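PDB 3DSQ: pyrrolysyl-tRNA synthetase from Desulfitobacterium hafniense, which probably charges a dedicated tRNA with pyrrolysine at the expense of ATP, as a homodimeric class II aminoacyl-tRNA synthetase. Local coordinates for residues B[70-75]-B[271-276]; B[101-106]-B[124-129]. All coordinates share one frame; numbering follows the deposited sequence.

Contact 1 of 2, residues B[70-75]-B[271-276]; sequences RPALLE and QSMARS
Ala72 and Leu73, in the first turn of helix 72-85, pack against Met273 in the loop that follows helix 257-265. These helices probably correspond to the motif 1 and motif 3 helices of the class II synthetase fold, and the contact joins the start of the former to the loop after the latter. Ala72 CB sits 3.8 Å from Met273 SD. The Met273 side chain starts toward helix 72-85, with CG anti to the carbonyl carbon; this and the extended chi2 bring the sulfur beside the alanine methyl, and the bend at chi3 (-87°) turns CE away. Leu73 lies alongside the backbone of Met273: its CB is 3.5 Å and its CD2 3.8 Å from Met273 O. Its CG is anti to the backbone N (chi1 179°), and with chi2 at 57° CD2 also comes loosely within 4.5 Å of Arg275 N. No direct hydrogen bond crosses between the segments; the link is one apolar pair, the packing of Leu73 on a carbonyl oxygen, and one water. Behind this first layer, Leu261 of helix 257-265 touches both Ala72 and Met273, and Leu73 also meets Glu258 and Thr173. Pro71 is the N-cap and has no polar side chain to offer the first turn; Asp281 OD1 instead accepts a hydrogen bond from Ala72 N. The guanidinium of Arg275 reaches the dimer interface, where NH1 bonds to Thr94 O of the second subunit. Between the two backbones, the water accepts a bond from Leu73 N at 2.9 Å and donates one to Met273 O at 3.0 Å.

Contact 2 of 2, residues B[101-106]-B[124-129]; sequences SALAKM and KKCLRP
Leu103, in helix 100-104, reaches across to Cys126 and Pro129 and carries the whole contact through its isobutyl group. CG is anti to the backbone N, but at chi1 -155° it stands some 25° off the exact anti position. Together with chi2 at -86°, this twist brings CD2 to the CG-CD side of the Pro129 ring. CD2 comes to 3.8 Å from Pro129 CG and 4.0 Å from Pro129 CD, and the two side chains cross obliquely. The branch point is the part of Leu103 that meets the cysteine: CG lies 4.4 Å from Cys126 SG, a looser approach. Cys126 holds its sulfur between its own backbone N and carbonyl carbon, on the side facing the helix. All three residues are buried, and the meeting is purely apolar, with no hydrogen bond between the segments. Leu114 and Phe115, from the intervening loop, touch Leu103 as well. Strand 125-127 pairs antiparallel with strand 97-99, whose Ile98 touches both Cys126 and Pro129; helix 100-104 follows directly from that partner strand and folds back over the small two-stranded sheet.

How the contacts relate
From the N terminus, the chain passes the long helix 39-68 and reaches the first segment of contact 1, which leads into helix 72-85. Beyond strands 90-91 and 97-99 comes helix 100-104, and 17 residues, partly unmodelled and with no helix or strand seen, separate the two segments of contact 2, a short local loop. The remaining strands of the main mixed sheet and helix 257-265 follow before residues 271-276 close the much wider loop of contact 1, within which contact 2 falls. Their centres are 27 Å apart and they do not touch. Across the dimer they draw closer: Arg128, in 124-129, packs on Arg275, in 271-276, of the second subunit.

Contact 1 of 2, residues B[70-75]-B[271-276]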
loop_
_atom_site.group_PDB
_atom_site.type_symbol
_atom_site.label_atom_id
_atom_site.label_comp_id
_atom_site.label_asym_id
_atom_site.label_seq_id
_atom_site.Cartn_x
_atom_site.Cartn_y
_atom_site.Cartn_z
ATOM N N ARG B 70 8.622 11.662 -5.302
ATOM C CA ARG B 70 7.531 10.702 -5.171
ATOM C C ARG B 70 6.406 11.004 -6.146
ATOM O O ARG B 70 6.082 12.167 -6.406
ATOM C CB ARG B 70 6.975 10.691 -3.746
ATOM C CG ARG B 70 6.285 11.969 -3.345
ATOM C CD ARG B 70 6.026 11.971 -1.863
ATOM N NE ARG B 70 5.354 13.185 -1.420
ATOM C CZ ARG B 70 5.020 13.423 -0.157
ATOM N NH1 ARG B 70 5.309 12.527 0.778
ATOM N NH2 ARG B 70 4.381 14.539 0.169
ATOM N N PRO B 71 5.786 9.946 -6.699
ATOM C CA PRO B 71 4.688 10.082 -7.653
ATOM C C PRO B 71 3.404 10.585 -7.007
ATOM O O PRO B 71 3.244 10.523 -5.785
ATOM C CB PRO B 71 4.556 8.673 -8.221
ATOM C CG PRO B 71 4.910 7.819 -7.050
ATOM C CD PRO B 71 6.124 8.525 -6.488
ATOM N N ALA B 72 2.500 11.076 -7.850
ATOM C CA ALA B 72 1.214 11.631 -7.444
ATOM C C ALA B 72 0.398 10.791 -6.478
ATOM O O ALA B 72 -0.168 11.321 -5.517
ATOM C CB ALA B 72 0.376 11.931 -8.683
ATOM N N LEU B 73 0.325 9.485 -6.731
ATOM C CA LEU B 73 -0.452 8.613 -5.866
ATOM C C LEU B 73 0.058 8.698 -4.438
ATOM O O LEU B 73 -0.724 8.814 -3.515
ATOM C CB LEU B 73 -0.398 7.153 -6.363
ATOM C CG LEU B 73 -1.164 6.130 -5.514
ATOM C CD1 LEU B 73 -2.636 6.553 -5.393
ATOM C CD2 LEU B 73 -1.061 4.732 -6.151
ATOM N N LEU B 74 1.372 8.644 -4.259
ATOM C CA LEU B 74 1.949 8.698 -2.923
ATOM C C LEU B 74 1.838 10.081 -2.296
ATOM O O LEU B 74 1.649 10.208 -1.089
ATOM C CB LEU B 74 3.416 8.252 -2.957
ATOM C CG LEU B 74 3.627 6.763 -3.281
ATOM C CD1 LEU B 74 5.116 6.448 -3.313
ATOM C CD2 LEU B 74 2.913 5.897 -2.241
ATOM N N GLU B 75 1.956 11.117 -3.119
ATOM C CA GLU B 75 1.861 12.488 -2.634
ATOM C C GLU B 75 0.422 12.726 -2.200
ATOM O O GLU B 75 0.157 13.354 -1.170
ATOM C CB GLU B 75 2.246 13.458 -3.753
ATOM C CG GLU B 75 2.245 14.924 -3.353
ATOM C CD GLU B 75 2.452 15.841 -4.551
ATOM O OE1 GLU B 75 1.596 15.824 -5.464
ATOM O OE2 GLU B 75 3.471 16.569 -4.582
ATOM N N GLN B 271 -4.394 4.020 -15.600
ATOM C CA GLN B 271 -3.164 3.304 -15.253
ATOM C C GLN B 271 -1.992 4.265 -15.077
ATOM O O GLN B 271 -1.042 3.973 -14.354
ATOM C CB GLN B 271 -2.772 2.305 -16.352
ATOM C CG GLN B 271 -3.594 1.015 -16.447
ATOM C CD GLN B 271 -4.992 1.224 -17.012
ATOM O OE1 GLN B 271 -5.268 2.220 -17.691
ATOM N NE2 GLN B 271 -5.881 0.268 -16.745
ATOM N N SER B 272 -2.047 5.404 -15.759
ATOM C CA SER B 272 -0.965 6.381 -15.690
ATOM C C SER B 272 -0.435 6.696 -14.278
ATOM O O SER B 272 0.755 6.943 -14.096
ATOM C CB SER B 272 -1.403 7.663 -16.407
ATOM O OG SER B 272 -0.998 8.805 -15.691
ATOM N N MET B 273 -1.291 6.666 -13.272
ATOM C CA MET B 273 -0.813 6.971 -11.926
ATOM C C MET B 273 -1.045 5.866 -10.899
ATOM O O MET B 273 -0.886 6.067 -9.699
ATOM C CB MET B 273 -1.415 8.305 -11.455
ATOM C CG MET B 273 -0.829 9.492 -12.202
ATOM S SD MET B 273 -1.587 11.113 -11.883
ATOM C CE MET B 273 -2.866 11.080 -13.061
ATOM N N ALA B 274 -1.380 4.675 -11.381
ATOM C CA ALA B 274 -1.617 3.547 -10.496
ATOM C C ALA B 274 -0.312 2.802 -10.249
ATOM O O ALA B 274 0.732 3.164 -10.789
ATOM C CB ALA B 274 -2.646 2.609 -11.134
ATOM N N ARG B 275 -0.364 1.769 -9.421
ATOM C CA ARG B 275 0.828 0.951 -9.166
ATOM C C ARG B 275 1.198 0.436 -10.543
ATOM O O ARG B 275 0.362 -0.112 -11.250
ATOM C CB ARG B 275 0.490 -0.207 -8.244
ATOM C CG ARG B 275 0.119 0.225 -6.862
ATOM C CD ARG B 275 -0.334 -0.941 -5.990
ATOM N NE ARG B 275 -0.356 -0.511 -4.598
ATOM C CZ ARG B 275 0.703 -0.499 -3.794
ATOM N NH1 ARG B 275 1.892 -0.915 -4.229
ATOM N NH2 ARG B 275 0.583 -0.020 -2.562
ATOM N N SER B 276 2.441 0.615 -10.948
ATOM C CA SER B 276 2.784 0.206 -12.294
ATOM C C SER B 276 4.254 -0.025 -12.556
ATOM O O SER B 276 5.113 0.465 -11.830
ATOM C CB SER B 276 2.280 1.274 -13.270
ATOM O OG SER B 276 2.500 0.899 -14.615
HETATM O O HOH W 1 1.292 7.996 -9.040
#

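Contact 2 of 2, residues B[101-106]-B[124-129]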
loop_
_atom_site.group_PDB
_atom_site.type_symbol
_atom_site.label_atom_id
_atom_site.label_comp_id
_atom_site.label_asym_id
_atom_site.label_seq_id
_atom_site.Cartn_x
_atom_site.Cartn_y
_atom_site.Cartn_z
ATOM N N SER B 101 -16.212 -15.642 4.644
ATOM C CA SER B 101 -17.302 -15.313 5.550
ATOM C C SER B 101 -17.457 -13.802 5.649
ATOM O O SER B 101 -18.572 -13.282 5.629
ATOM C CB SER B 101 -17.038 -15.897 6.934
ATOM O OG SER B 101 -16.839 -17.299 6.851
ATOM N N ALA B 102 -16.334 -13.099 5.764
ATOM C CA ALA B 102 -16.374 -11.646 5.856
ATOM C C ALA B 102 -17.020 -11.122 4.588
ATOM O O ALA B 102 -17.936 -10.305 4.629
ATOM C CB ALA B 102 -14.971 -11.090 5.997
ATOM N N LEU B 103 -16.547 -11.627 3.458
ATOM C CA LEU B 103 -17.053 -11.211 2.164
ATOM C C LEU B 103 -18.557 -11.472 2.042
ATOM O O LEU B 103 -19.309 -10.624 1.552
ATOM C CB LEU B 103 -16.276 -11.939 1.061
ATOM C CG LEU B 103 -16.187 -11.314 -0.336
ATOM C CD1 LEU B 103 -17.390 -11.705 -1.149
ATOM C CD2 LEU B 103 -16.064 -9.800 -0.231
ATOM N N ALA B 104 -18.994 -12.639 2.503
ATOM C CA ALA B 104 -20.408 -13.005 2.444
ATOM C C ALA B 104 -21.295 -11.997 3.177
ATOM O O ALA B 104 -22.365 -11.637 2.692
ATOM C CB ALA B 104 -20.610 -14.410 3.027
ATOM N N LYS B 105 -20.842 -11.537 4.339
ATOM C CA LYS B 105 -21.595 -10.572 5.140
ATOM C C LYS B 105 -21.782 -9.228 4.446
ATOM O O LYS B 105 -22.461 -8.349 4.968
ATOM C CB LYS B 105 -20.887 -10.323 6.471
ATOM C CG LYS B 105 -20.617 -11.559 7.303
ATOM C CD LYS B 105 -19.907 -11.163 8.588
ATOM C CE LYS B 105 -19.524 -12.362 9.426
ATOM N NZ LYS B 105 -18.762 -11.927 10.627
ATOM N N MET B 106 -21.172 -9.065 3.278
ATOM C CA MET B 106 -21.266 -7.816 2.538
ATOM C C MET B 106 -22.403 -7.771 1.524
ATOM O O MET B 106 -22.607 -6.749 0.863
ATOM C CB MET B 106 -19.938 -7.535 1.834
ATOM C CG MET B 106 -18.838 -7.088 2.779
ATOM S SD MET B 106 -19.305 -5.561 3.639
ATOM C CE MET B 106 -18.728 -5.849 5.179
ATOM N N LYS B 124 -11.342 -20.444 1.038
ATOM C CA LYS B 124 -11.789 -19.571 2.117
ATOM C C LYS B 124 -11.146 -18.189 2.176
ATOM O O LYS B 124 -11.549 -17.358 2.986
ATOM C CB LYS B 124 -11.545 -20.260 3.456
ATOM C CG LYS B 124 -10.065 -20.453 3.754
ATOM C CD LYS B 124 -9.829 -21.069 5.120
ATOM C CE LYS B 124 -8.338 -21.092 5.460
ATOM N NZ LYS B 124 -7.531 -21.880 4.475
ATOM N N LYS B 125 -10.149 -17.937 1.334
ATOM C CA LYS B 125 -9.470 -16.646 1.361
ATOM C C LYS B 125 -9.452 -15.957 0.009
ATOM O O LYS B 125 -9.416 -16.614 -1.032
ATOM C CB LYS B 125 -8.029 -16.821 1.852
ATOM C CG LYS B 125 -7.902 -17.522 3.190
ATOM C CD LYS B 125 -6.447 -17.589 3.637
ATOM C CE LYS B 125 -6.284 -18.426 4.907
ATOM N NZ LYS B 125 -7.070 -17.893 6.062
ATOM N N CYS B 126 -9.484 -14.628 0.035
ATOM C CA CYS B 126 -9.450 -13.835 -1.184
ATOM C C CYS B 126 -8.879 -12.449 -0.902
ATOM O O CYS B 126 -8.771 -12.029 0.246
ATOM C CB CYS B 126 -10.858 -13.678 -1.767
ATOM S SG CYS B 126 -12.003 -12.662 -0.784
ATOM N N LEU B 127 -8.509 -11.744 -1.960
ATOM C CA LEU B 127 -7.996 -10.391 -1.809
ATOM C C LEU B 127 -9.194 -9.470 -1.632
ATOM O O LEU B 127 -10.172 -9.549 -2.382
ATOM C CB LEU B 127 -7.190 -9.979 -3.048
ATOM C CG LEU B 127 -5.864 -10.720 -3.237
ATOM C CD1 LEU B 127 -5.163 -10.265 -4.505
ATOM C CD2 LEU B 127 -4.992 -10.469 -2.015
ATOM N N ARG B 128 -9.124 -8.601 -0.634
ATOM C CA ARG B 128 -10.218 -7.674 -0.371
ATOM C C ARG B 128 -10.586 -6.848 -1.598
ATOM O O ARG B 128 -9.720 -6.299 -2.268
ATOM C CB ARG B 128 -9.853 -6.723 0.787
ATOM C CG ARG B 128 -8.755 -5.713 0.470
ATOM C CD ARG B 128 -8.374 -4.908 1.709
ATOM N NE ARG B 128 -7.348 -3.906 1.426
ATOM C CZ ARG B 128 -6.643 -3.274 2.362
ATOM N NH1 ARG B 128 -6.842 -3.547 3.654
ATOM N NH2 ARG B 128 -5.754 -2.355 2.007
ATOM N N PRO B 129 -11.887 -6.790 -1.929
ATOM C CA PRO B 129 -12.355 -6.013 -3.077
ATOM C C PRO B 129 -12.692 -4.604 -2.593
ATOM O O PRO B 129 -12.851 -3.690 -3.387
ATOM C CB PRO B 129 -13.604 -6.770 -3.521
ATOM C CG PRO B 129 -14.176 -7.201 -2.231
ATOM C CD PRO B 129 -12.949 -7.701 -1.458
#